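PDB 2QG7: ethanolamine kinase Pv091845 from Plasmodium vivax, which probably catalyses the ATP-dependent phosphorylation of ethanolamine, the first step in making phosphatidylethanolamine from ethanolamine. Local coordinates for residues D[224-229]-D[233-238]; D[352-357]-D[419-424]; D[241-246]-D[425-430]; D[284-289]-D[410-415]. All blocks are in the same frame, centred on the assembly; numbering follows the deposited sequence.

Contact 1 of 4, residues D[224-229]-D[233-238]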
# COMPACT_ATOMS: atom_id res chain seq x y z
N VAL D 224 2.11 11.36 -36.43
CA VAL D 224 1.22 12.53 -36.61
C VAL D 224 0.03 12.59 -35.63
O VAL D 224 -0.44 13.68 -35.30
CB VAL D 224 0.73 12.74 -38.11
CG1 VAL D 224 1.93 12.98 -39.06
CG2 VAL D 224 -0.14 11.58 -38.59
N THR D 225 -0.46 11.42 -35.18
CA THR D 225 -1.61 11.37 -34.24
C THR D 225 -1.22 11.76 -32.81
O THR D 225 -2.02 12.36 -32.09
CB THR D 225 -2.35 9.99 -34.23
OG1 THR D 225 -1.39 8.92 -34.05
CG2 THR D 225 -3.15 9.78 -35.51
N GLN D 226 0.01 11.41 -32.42
CA GLN D 226 0.50 11.61 -31.05
C GLN D 226 1.48 12.77 -30.88
O GLN D 226 1.70 13.24 -29.75
CB GLN D 226 1.13 10.31 -30.52
CG GLN D 226 0.13 9.32 -29.93
CD GLN D 226 0.73 8.45 -28.82
OE1 GLN D 226 0.26 7.27 -28.61
NE2 GLN D 226 1.77 9.02 -28.12
N LYS D 227 2.08 13.22 -31.98
CA LYS D 227 3.07 14.33 -32.01
C LYS D 227 4.48 13.88 -31.57
O LYS D 227 5.09 14.48 -30.67
CB LYS D 227 2.61 15.56 -31.20
CG LYS D 227 1.28 16.17 -31.67
CD LYS D 227 0.27 16.30 -30.48
CE LYS D 227 0.87 16.95 -29.22
NZ LYS D 227 -0.14 16.97 -28.10
N VAL D 228 4.98 12.82 -32.22
CA VAL D 228 6.35 12.35 -31.94
C VAL D 228 7.30 12.73 -33.12
O VAL D 228 7.10 12.28 -34.26
CB VAL D 228 6.41 10.79 -31.58
CG1 VAL D 228 7.72 10.44 -30.81
CG2 VAL D 228 5.16 10.38 -30.73
N PRO D 229 8.30 13.61 -32.84
CA PRO D 229 9.35 14.00 -33.79
C PRO D 229 10.64 13.14 -33.65
O PRO D 229 11.09 12.83 -32.52
CB PRO D 229 9.64 15.46 -33.40
CG PRO D 229 9.29 15.55 -31.92
CD PRO D 229 8.45 14.33 -31.55
N PRO D 233 11.07 6.48 -33.92
CA PRO D 233 11.35 6.59 -32.49
C PRO D 233 10.38 5.80 -31.57
O PRO D 233 9.35 5.28 -32.03
CB PRO D 233 11.25 8.11 -32.26
CG PRO D 233 9.99 8.49 -33.14
CD PRO D 233 10.02 7.45 -34.32
N SER D 234 10.77 5.71 -30.30
CA SER D 234 9.97 5.13 -29.23
C SER D 234 8.90 6.14 -28.81
O SER D 234 9.12 7.37 -28.88
CB SER D 234 10.87 4.77 -28.06
OG SER D 234 10.13 4.28 -26.93
N PHE D 235 7.74 5.62 -28.39
CA PHE D 235 6.63 6.44 -27.94
C PHE D 235 6.62 6.55 -26.40
O PHE D 235 5.76 7.24 -25.83
CB PHE D 235 5.32 5.81 -28.41
CG PHE D 235 4.88 6.25 -29.77
CD1 PHE D 235 3.59 6.73 -29.98
CD2 PHE D 235 5.73 6.19 -30.86
CE1 PHE D 235 3.17 7.12 -31.26
CE2 PHE D 235 5.31 6.60 -32.12
CZ PHE D 235 4.04 7.06 -32.31
N LEU D 236 7.59 5.90 -25.76
CA LEU D 236 7.63 5.74 -24.32
C LEU D 236 7.92 7.02 -23.57
O LEU D 236 7.21 7.37 -22.61
CB LEU D 236 8.65 4.64 -23.96
CG LEU D 236 9.05 4.28 -22.54
CD1 LEU D 236 7.83 4.00 -21.60
CD2 LEU D 236 9.98 3.09 -22.61
N TRP D 237 8.97 7.72 -23.99
CA TRP D 237 9.45 8.91 -23.30
C TRP D 237 8.56 10.11 -23.56
O TRP D 237 8.42 10.97 -22.72
CB TRP D 237 10.89 9.21 -23.69
CG TRP D 237 11.68 7.98 -23.70
CD1 TRP D 237 12.14 7.31 -24.79
CD2 TRP D 237 12.09 7.21 -22.55
NE1 TRP D 237 12.83 6.19 -24.41
CE2 TRP D 237 12.80 6.10 -23.04
CE3 TRP D 237 11.91 7.36 -21.17
CZ2 TRP D 237 13.35 5.14 -22.20
CZ3 TRP D 237 12.46 6.42 -20.34
CH2 TRP D 237 13.17 5.32 -20.85
N ASN D 238 7.96 10.15 -24.74
CA ASN D 238 6.92 11.11 -25.04
C ASN D 238 5.73 10.95 -24.11
O ASN D 238 5.09 11.93 -23.75
CB ASN D 238 6.45 10.91 -26.49
CG ASN D 238 5.42 11.95 -26.94
OD1 ASN D 238 5.77 13.09 -27.28
ND2 ASN D 238 4.14 11.54 -26.95
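The chain doubles back between V228 and N238, whose CA atoms lie 7.0 Å apart, in a helix-loop-helix turn joining helix 216-226 to helix 236-251 in the helical lobe of a kinase-like fold. K227 leaves the first helix with positive phi, ending it sharply. S234 precedes the turn into the second helix, and its OG, suited as a short hydroxyl, accepts a capping bond from L236 N (3.2 Å) and also bonds to E359. Between the helices V228 supplies a branched apolar wedge. V228 CG1, anti to the backbone N (chi1 -159°), lies 3.8 Å from P233 CG. CG2 turns the other way and sits over the centre of one F235 face, a CH-pi contact only 10° off the ring normal. Proline gives this bend a rigid apolar plate, and phenylalanine a broad flat one that also touches L222. The N238 amide packs on that methyl too, its ND2 4.1 Å from V228 CG2, and lies beside the Q226 amide. Q226 borders the ring with its amide, turned 74° from the ring plane and held at its carbonyl end by R153. Q226 CD lies 3.5 Å from F235 CD1, with OE1 in plane at the ring's edge.

Contact 2 of 4, residues D[352-357]-D[419-424]; sequences FEYSCP and INWGLW
Y354 meets W421 and W424 in a buried aromatic cluster that spans a wide gap: the closest CA atoms, of Y354 and W424, are 11.5 Å apart, so only long side chains can join the segment 352-357 to the helical segment 419-424. The tight part is the pair Y354-W421. The edge of the indole points at the phenol face in a T-shaped stack, with planes at 81° and the Y354 ring and W421 six-membered ring centroids 5.1 Å apart. CH2 of W421 stands over the middle of the Y354 ring and comes within 3.7 Å of its CE1. Toward W424 the ring carbons pack more loosely: the edge of Y354 is directed at the indole face in an offset edge-to-face arrangement, with Y354 CZ 4.3 Å from W424 CE2, but the phenol oxygen comes close, Y354 OH 3.2 Å from W424 NE1. Three residues apart on the helix, the two tryptophans reach the phenol by different torsions: CG is anti to the backbone N in W424 (chi1 176°) but beside it in W421. They also touch each other, CZ3 of W421 lying over the W424 ring. N366 holds W421 NE1 by a weak hydrogen bond, and both Y354 and W421 pack on D296. F352 to S355 belong to the IDFEY-containing choline kinase motif, and D296 to Brenner's phosphotransferase motif (HxDxxxxN). Such an aromatic cluster beside these motifs is typical of choline kinases, where it lines the pocket for the substrate's ammonium group, and it probably marks the ethanolamine pocket here.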
# COMPACT_ATOMS: atom_id res chain seq x y z
N PHE D 352 -5.56 -3.45 -26.21
CA PHE D 352 -4.39 -2.82 -26.83
C PHE D 352 -4.53 -1.31 -26.86
O PHE D 352 -4.09 -0.67 -27.82
CB PHE D 352 -4.24 -3.34 -28.26
CG PHE D 352 -4.04 -4.84 -28.34
CD1 PHE D 352 -5.14 -5.69 -28.49
CD2 PHE D 352 -2.77 -5.38 -28.26
CE1 PHE D 352 -4.95 -7.08 -28.55
CE2 PHE D 352 -2.58 -6.74 -28.31
CZ PHE D 352 -3.68 -7.60 -28.45
N GLU D 353 -5.14 -0.75 -25.82
CA GLU D 353 -5.33 0.71 -25.72
C GLU D 353 -4.04 1.48 -25.48
O GLU D 353 -4.00 2.67 -25.76
CB GLU D 353 -6.40 1.10 -24.70
CG GLU D 353 -6.21 0.59 -23.27
CD GLU D 353 -7.46 0.88 -22.37
OE1 GLU D 353 -7.37 0.82 -21.09
OE2 GLU D 353 -8.55 1.17 -22.97
N TYR D 354 -3.01 0.81 -24.97
CA TYR D 354 -1.72 1.47 -24.75
C TYR D 354 -0.68 1.11 -25.78
O TYR D 354 0.40 1.67 -25.77
CB TYR D 354 -1.20 1.23 -23.33
CG TYR D 354 -2.15 1.72 -22.28
CD1 TYR D 354 -3.03 0.84 -21.65
CD2 TYR D 354 -2.21 3.07 -21.94
CE1 TYR D 354 -3.91 1.29 -20.69
CE2 TYR D 354 -3.09 3.53 -21.00
CZ TYR D 354 -3.93 2.63 -20.38
OH TYR D 354 -4.82 3.10 -19.44
N SER D 355 -1.03 0.19 -26.68
CA SER D 355 -0.12 -0.32 -27.71
C SER D 355 0.43 0.72 -28.64
O SER D 355 -0.31 1.51 -29.25
CB SER D 355 -0.78 -1.42 -28.51
OG SER D 355 -1.06 -2.50 -27.64
N CYS D 356 1.75 0.74 -28.71
CA CYS D 356 2.47 1.65 -29.59
C CYS D 356 3.90 1.19 -29.65
O CYS D 356 4.28 0.22 -28.99
CB CYS D 356 2.38 3.10 -29.10
SG CYS D 356 2.88 3.32 -27.38
N PRO D 357 4.68 1.81 -30.54
CA PRO D 357 6.09 1.44 -30.69
C PRO D 357 6.97 1.88 -29.52
O PRO D 357 7.10 3.04 -29.26
CB PRO D 357 6.49 2.12 -32.00
CG PRO D 357 5.16 2.53 -32.67
CD PRO D 357 4.25 2.80 -31.56
N ILE D 419 7.62 4.37 -12.92
CA ILE D 419 7.37 5.77 -13.12
C ILE D 419 6.19 6.01 -14.05
O ILE D 419 5.33 6.85 -13.77
CB ILE D 419 8.65 6.50 -13.61
CG1 ILE D 419 9.72 6.41 -12.50
CG2 ILE D 419 8.34 7.94 -13.98
CD1 ILE D 419 11.17 6.85 -12.90
N ASN D 420 6.16 5.28 -15.15
CA ASN D 420 5.06 5.36 -16.10
C ASN D 420 3.69 5.13 -15.44
O ASN D 420 2.77 5.92 -15.63
CB ASN D 420 5.27 4.36 -17.27
CG ASN D 420 4.21 4.49 -18.36
OD1 ASN D 420 4.21 5.43 -19.14
ND2 ASN D 420 3.27 3.55 -18.38
N TRP D 421 3.55 4.04 -14.71
CA TRP D 421 2.27 3.71 -14.13
C TRP D 421 1.96 4.46 -12.85
O TRP D 421 0.80 4.59 -12.50
CB TRP D 421 2.10 2.21 -13.95
CG TRP D 421 1.90 1.53 -15.29
CD1 TRP D 421 2.81 0.75 -15.95
CD2 TRP D 421 0.77 1.64 -16.17
NE1 TRP D 421 2.29 0.34 -17.15
CE2 TRP D 421 1.05 0.88 -17.32
CE3 TRP D 421 -0.47 2.31 -16.08
CZ2 TRP D 421 0.15 0.75 -18.38
CZ3 TRP D 421 -1.38 2.18 -17.15
CH2 TRP D 421 -1.06 1.42 -18.28
N GLY D 422 3.01 4.94 -12.14
CA GLY D 422 2.85 5.91 -11.08
C GLY D 422 2.18 7.21 -11.51
O GLY D 422 1.31 7.69 -10.83
N LEU D 423 2.63 7.78 -12.63
CA LEU D 423 2.16 9.07 -13.07
C LEU D 423 0.82 8.93 -13.74
O LEU D 423 -0.02 9.81 -13.62
CB LEU D 423 3.14 9.71 -14.04
CG LEU D 423 4.57 10.03 -13.64
CD1 LEU D 423 5.36 10.50 -14.87
CD2 LEU D 423 4.65 11.01 -12.45
N TRP D 424 0.62 7.84 -14.47
CA TRP D 424 -0.68 7.54 -15.05
C TRP D 424 -1.75 7.45 -13.96
O TRP D 424 -2.82 8.04 -14.08
CB TRP D 424 -0.61 6.21 -15.81
CG TRP D 424 -1.91 5.76 -16.36
CD1 TRP D 424 -2.48 6.14 -17.55
CD2 TRP D 424 -2.85 4.86 -15.74
NE1 TRP D 424 -3.69 5.51 -17.72
CE2 TRP D 424 -3.96 4.74 -16.62
CE3 TRP D 424 -2.86 4.17 -14.52
CZ2 TRP D 424 -5.07 3.95 -16.31
CZ3 TRP D 424 -3.94 3.40 -14.21
CH2 TRP D 424 -5.05 3.26 -15.13

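Contact 3 of 4, residues D[241-246]-D[425-430]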
# COMPACT_ATOMS: atom_id res chain seq x y z
N TRP D 241 6.88 11.79 -20.24
CA TRP D 241 6.92 13.26 -20.13
C TRP D 241 5.56 13.90 -20.25
O TRP D 241 5.32 14.95 -19.65
CB TRP D 241 7.89 13.90 -21.14
CG TRP D 241 9.33 13.67 -20.78
CD1 TRP D 241 10.23 12.89 -21.44
CD2 TRP D 241 10.03 14.21 -19.65
NE1 TRP D 241 11.45 12.91 -20.81
CE2 TRP D 241 11.35 13.70 -19.70
CE3 TRP D 241 9.67 15.05 -18.59
CZ2 TRP D 241 12.33 14.03 -18.72
CZ3 TRP D 241 10.64 15.37 -17.63
CH2 TRP D 241 11.95 14.87 -17.70
N LYS D 242 4.64 13.29 -21.00
CA LYS D 242 3.29 13.83 -21.12
C LYS D 242 2.61 13.76 -19.75
O LYS D 242 1.96 14.69 -19.32
CB LYS D 242 2.51 13.03 -22.15
CG LYS D 242 1.09 13.54 -22.53
CD LYS D 242 0.20 12.25 -22.91
CE LYS D 242 -1.26 12.70 -23.34
NZ LYS D 242 -2.13 11.52 -23.76
N TYR D 243 2.75 12.63 -19.06
CA TYR D 243 2.16 12.46 -17.74
C TYR D 243 2.78 13.46 -16.72
O TYR D 243 2.06 14.05 -15.92
CB TYR D 243 2.35 11.03 -17.23
CG TYR D 243 1.70 9.91 -18.01
CD1 TYR D 243 0.55 10.12 -18.79
CD2 TYR D 243 2.21 8.62 -17.93
CE1 TYR D 243 -0.06 9.05 -19.50
CE2 TYR D 243 1.63 7.57 -18.61
CZ TYR D 243 0.48 7.78 -19.38
OH TYR D 243 -0.09 6.71 -20.06
N PHE D 244 4.09 13.65 -16.80
CA PHE D 244 4.82 14.52 -15.93
C PHE D 244 4.28 15.93 -16.06
O PHE D 244 3.93 16.56 -15.06
CB PHE D 244 6.30 14.48 -16.25
CG PHE D 244 7.14 15.41 -15.39
CD1 PHE D 244 7.66 14.96 -14.16
CD2 PHE D 244 7.39 16.73 -15.79
CE1 PHE D 244 8.41 15.83 -13.36
CE2 PHE D 244 8.14 17.59 -15.00
CZ PHE D 244 8.64 17.16 -13.79
N HIS D 245 4.20 16.41 -17.31
CA HIS D 245 3.76 17.78 -17.60
C HIS D 245 2.28 18.05 -17.25
O HIS D 245 1.95 19.13 -16.81
CB HIS D 245 4.06 18.19 -19.07
CG HIS D 245 5.53 18.33 -19.38
ND1 HIS D 245 6.34 19.27 -18.76
CD2 HIS D 245 6.33 17.66 -20.24
CE1 HIS D 245 7.58 19.16 -19.22
NE2 HIS D 245 7.60 18.18 -20.11
N LEU D 246 1.41 17.07 -17.43
CA LEU D 246 0.02 17.22 -17.03
C LEU D 246 -0.14 17.26 -15.50
O LEU D 246 -1.02 17.97 -14.97
CB LEU D 246 -0.81 16.10 -17.63
CG LEU D 246 -1.14 16.13 -19.13
CD1 LEU D 246 -1.64 14.76 -19.63
CD2 LEU D 246 -2.21 17.20 -19.44
N SER D 425 -1.46 6.68 -12.93
CA SER D 425 -2.41 6.47 -11.84
C SER D 425 -2.74 7.74 -11.05
O SER D 425 -3.87 7.97 -10.67
CB SER D 425 -1.92 5.38 -10.91
OG SER D 425 -3.02 4.94 -10.14
N LEU D 426 -1.73 8.56 -10.82
CA LEU D 426 -1.96 9.83 -10.17
C LEU D 426 -2.86 10.75 -11.02
O LEU D 426 -3.74 11.43 -10.46
CB LEU D 426 -0.63 10.52 -9.83
CG LEU D 426 0.14 9.96 -8.64
CD1 LEU D 426 1.49 10.70 -8.46
CD2 LEU D 426 -0.68 10.01 -7.31
N LEU D 427 -2.62 10.79 -12.34
CA LEU D 427 -3.43 11.58 -13.27
C LEU D 427 -4.87 11.16 -13.30
O LEU D 427 -5.75 11.97 -13.43
CB LEU D 427 -2.90 11.46 -14.70
CG LEU D 427 -2.08 12.57 -15.33
CD1 LEU D 427 -1.66 12.08 -16.76
CD2 LEU D 427 -2.89 13.85 -15.42
N GLN D 428 -5.09 9.86 -13.21
CA GLN D 428 -6.42 9.29 -13.10
C GLN D 428 -7.11 9.64 -11.79
O GLN D 428 -8.34 9.80 -11.75
CB GLN D 428 -6.33 7.77 -13.29
CG GLN D 428 -5.76 7.38 -14.61
CD GLN D 428 -6.75 7.48 -15.75
OE1 GLN D 428 -7.36 6.48 -16.13
NE2 GLN D 428 -6.93 8.68 -16.30
N GLY D 429 -6.32 9.69 -10.71
CA GLY D 429 -6.81 10.08 -9.41
C GLY D 429 -7.24 11.55 -9.29
O GLY D 429 -7.95 11.89 -8.35
N MET D 430 -6.79 12.40 -10.21
CA MET D 430 -7.24 13.80 -10.25
C MET D 430 -8.67 13.94 -10.76
O MET D 430 -9.43 14.82 -10.31
CB MET D 430 -6.32 14.68 -11.11
CG MET D 430 -4.87 14.72 -10.68
SD MET D 430 -4.47 15.29 -8.99
CE MET D 430 -4.42 13.77 -8.03
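Helix-to-helix packing in the C-terminal, mainly helical lobe of this kinase-like fold brings L427 of helix 413-430 against Y243 and L246 of helix 236-251. The helices are close at this point, with CA of Y243 and CA of L427 7.2 Å apart, and no hydrogen bond crosses between the two segments. L427 is the residue that both partners share. Y243 and L246, three places apart on their helix, present neighbouring side chains on one flank, and the leucine projects toward them from the other helix, its side chain running at about a right angle to each. A forked leucine suits the place because its fork lets CD1 bridge Y243 and L246 while CD2 packs on L246. L427 CD1 lies 3.6 Å from Y243 CD1, approaching the ring obliquely, and 3.9 Å from L246 CD1. CD2 instead comes down near the base of L246. The first torsion of L427, -103°, is well off the staggered value near -60°, a twist consistent with fitting the fork against both partners. Tyrosine suits its position by size: its flank serves L427, while earlier in helix 413-430 it also packs on N420 and L423. L246 is more exposed and closes the outer margin of the contact, where its CB meets L427 CD2 at 3.8 Å.

Contact 4 of 4, residues D[284-289]-D[410-415]; sequences KRENSP and IQPFYI
Van der Waals touches between E286 and P412, and between S288 and F413, make up the contact. The glutamate offers its aliphatic part: CG of E286 lies 3.8 Å from CG of P412, and the chain then bends (chi2 -71°), bringing E286 OE1 within 4.1 Å of the same proline carbon. A glutamate suits this partly exposed place because its methylenes can cover a proline. F413 comes from the other segment and approaches S288 more distantly, its CZ 4.3 Å from the serine CB. The small serine lets the ring approach; its CB meets the ring obliquely, and the ring also packs on C283 at the end of helix 269-284. In fold terms, the contact sets the turn between helix 269-284 and strand 290-293 against the start of helix 413-430, both in the helical lobe. Backbone hydrogen bonds shape each side separately. N287 N bonds to K284 O at 3.3 Å across a type I beta turn, and N287 itself has positive phi, a conformation asparagine tolerates well; F413 N bonds to I410 O at 3.1 Å. Polar side-chain bonds run to other parts of the chain: S288 OG is hydrogen-bonded to both A361 N and the E409 carboxylate.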
# COMPACT_ATOMS: atom_id res chain seq x y z
N LYS D 284 18.07 4.08 -22.45
CA LYS D 284 18.54 4.33 -23.80
C LYS D 284 19.96 3.80 -24.06
O LYS D 284 20.31 3.50 -25.20
CB LYS D 284 18.42 5.81 -24.14
CG LYS D 284 16.99 6.25 -24.43
CD LYS D 284 16.97 7.70 -24.88
CE LYS D 284 15.60 8.14 -25.33
NZ LYS D 284 15.55 9.62 -25.53
N ARG D 285 20.75 3.64 -23.03
CA ARG D 285 22.11 3.14 -23.18
C ARG D 285 22.16 1.63 -23.35
O ARG D 285 23.26 1.04 -23.58
CB ARG D 285 23.00 3.57 -21.99
CG ARG D 285 23.05 2.56 -20.83
CD ARG D 285 24.18 2.89 -19.86
NE ARG D 285 23.85 4.04 -19.00
CZ ARG D 285 24.37 5.26 -19.13
NH1 ARG D 285 23.99 6.23 -18.29
NH2 ARG D 285 25.27 5.52 -20.09
N GLU D 286 20.98 0.99 -23.22
CA GLU D 286 20.87 -0.46 -23.43
C GLU D 286 20.58 -0.77 -24.90
O GLU D 286 20.68 -1.91 -25.28
CB GLU D 286 19.81 -1.09 -22.52
CG GLU D 286 20.03 -0.93 -21.04
CD GLU D 286 21.19 -1.75 -20.49
OE1 GLU D 286 21.64 -1.41 -19.38
OE2 GLU D 286 21.65 -2.74 -21.13
N ASN D 287 20.25 0.25 -25.70
CA ASN D 287 19.83 0.13 -27.11
C ASN D 287 18.88 -1.07 -27.33
O ASN D 287 19.29 -2.17 -27.83
CB ASN D 287 21.02 0.08 -28.10
CG ASN D 287 21.61 1.47 -28.39
OD1 ASN D 287 22.27 2.09 -27.52
ND2 ASN D 287 21.43 1.95 -29.65
N SER D 288 17.63 -0.87 -26.91
CA SER D 288 16.63 -1.89 -27.05
C SER D 288 15.85 -1.58 -28.31
O SER D 288 15.35 -0.45 -28.49
CB SER D 288 15.72 -1.98 -25.81
OG SER D 288 14.82 -3.06 -25.90
N PRO D 289 15.73 -2.58 -29.21
CA PRO D 289 14.98 -2.42 -30.45
C PRO D 289 13.54 -1.95 -30.21
O PRO D 289 12.84 -2.53 -29.39
CB PRO D 289 14.99 -3.81 -31.06
CG PRO D 289 16.15 -4.52 -30.35
CD PRO D 289 16.27 -3.94 -29.03
N ILE D 410 16.74 -5.52 -19.96
CA ILE D 410 15.39 -5.24 -19.43
C ILE D 410 15.45 -4.58 -18.05
O ILE D 410 14.46 -4.02 -17.57
CB ILE D 410 14.46 -6.49 -19.37
CG1 ILE D 410 15.00 -7.55 -18.41
CG2 ILE D 410 14.25 -7.07 -20.76
CD1 ILE D 410 13.95 -8.54 -17.92
N GLN D 411 16.64 -4.62 -17.47
CA GLN D 411 16.87 -4.38 -16.03
C GLN D 411 16.54 -2.94 -15.56
O GLN D 411 15.86 -2.76 -14.57
CB GLN D 411 18.29 -4.85 -15.67
CG GLN D 411 18.39 -5.62 -14.41
CD GLN D 411 17.61 -6.88 -14.41
OE1 GLN D 411 17.00 -7.26 -13.39
NE2 GLN D 411 17.65 -7.58 -15.53
N PRO D 412 16.98 -1.90 -16.29
CA PRO D 412 16.54 -0.56 -15.89
C PRO D 412 15.09 -0.18 -16.28
O PRO D 412 14.63 0.91 -15.92
CB PRO D 412 17.49 0.35 -16.66
CG PRO D 412 17.89 -0.45 -17.89
CD PRO D 412 17.89 -1.88 -17.47
N PHE D 413 14.40 -1.00 -17.08
CA PHE D 413 13.04 -0.69 -17.53
C PHE D 413 12.01 -1.04 -16.44
O PHE D 413 10.85 -0.62 -16.53
CB PHE D 413 12.70 -1.41 -18.85
CG PHE D 413 13.38 -0.83 -20.04
CD1 PHE D 413 14.68 -1.23 -20.38
CD2 PHE D 413 12.73 0.12 -20.83
CE1 PHE D 413 15.29 -0.71 -21.46
CE2 PHE D 413 13.36 0.67 -21.96
CZ PHE D 413 14.64 0.27 -22.25
N TYR D 414 12.44 -1.80 -15.44
CA TYR D 414 11.65 -2.05 -14.27
C TYR D 414 11.20 -0.74 -13.59
O TYR D 414 9.99 -0.51 -13.35
CB TYR D 414 12.47 -2.86 -13.31
CG TYR D 414 12.38 -4.35 -13.47
CD1 TYR D 414 11.31 -5.06 -12.91
CD2 TYR D 414 13.39 -5.07 -14.15
CE1 TYR D 414 11.22 -6.42 -13.01
CE2 TYR D 414 13.32 -6.47 -14.26
CZ TYR D 414 12.23 -7.12 -13.68
OH TYR D 414 12.12 -8.47 -13.77
N ILE D 415 12.19 0.12 -13.31
CA ILE D 415 11.96 1.46 -12.77
C ILE D 415 11.20 2.37 -13.71
O ILE D 415 10.42 3.21 -13.28
CB ILE D 415 13.28 2.17 -12.39
CG1 ILE D 415 14.01 1.40 -11.26
CG2 ILE D 415 12.98 3.60 -11.88
CD1 ILE D 415 15.50 1.71 -11.31

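How the contacts relate
Helix 413-430 threads three of the contacts: contact 4 at its start, contact 2 in the middle and contact 3 at its end, so that the centres of contacts 3 and 4 lie 23 Å apart. Helix 236-251 likewise links contact 1 to contact 3. Contact 2 probably lines the substrate pocket. Contact 1 joins contact 2 at strand 356-359 through a probable hydrogen bond from F235 N to P357 O (2.8 Å), with centres 13 Å apart. Contact 3 is nearer still to contact 2, centres 11 Å apart, and Y243 OH lies 3.5 Å from W424 CD1. Contacts 4 and 1 have centres about 18 Å apart but touch through W237 and K284, a cation-pi pair.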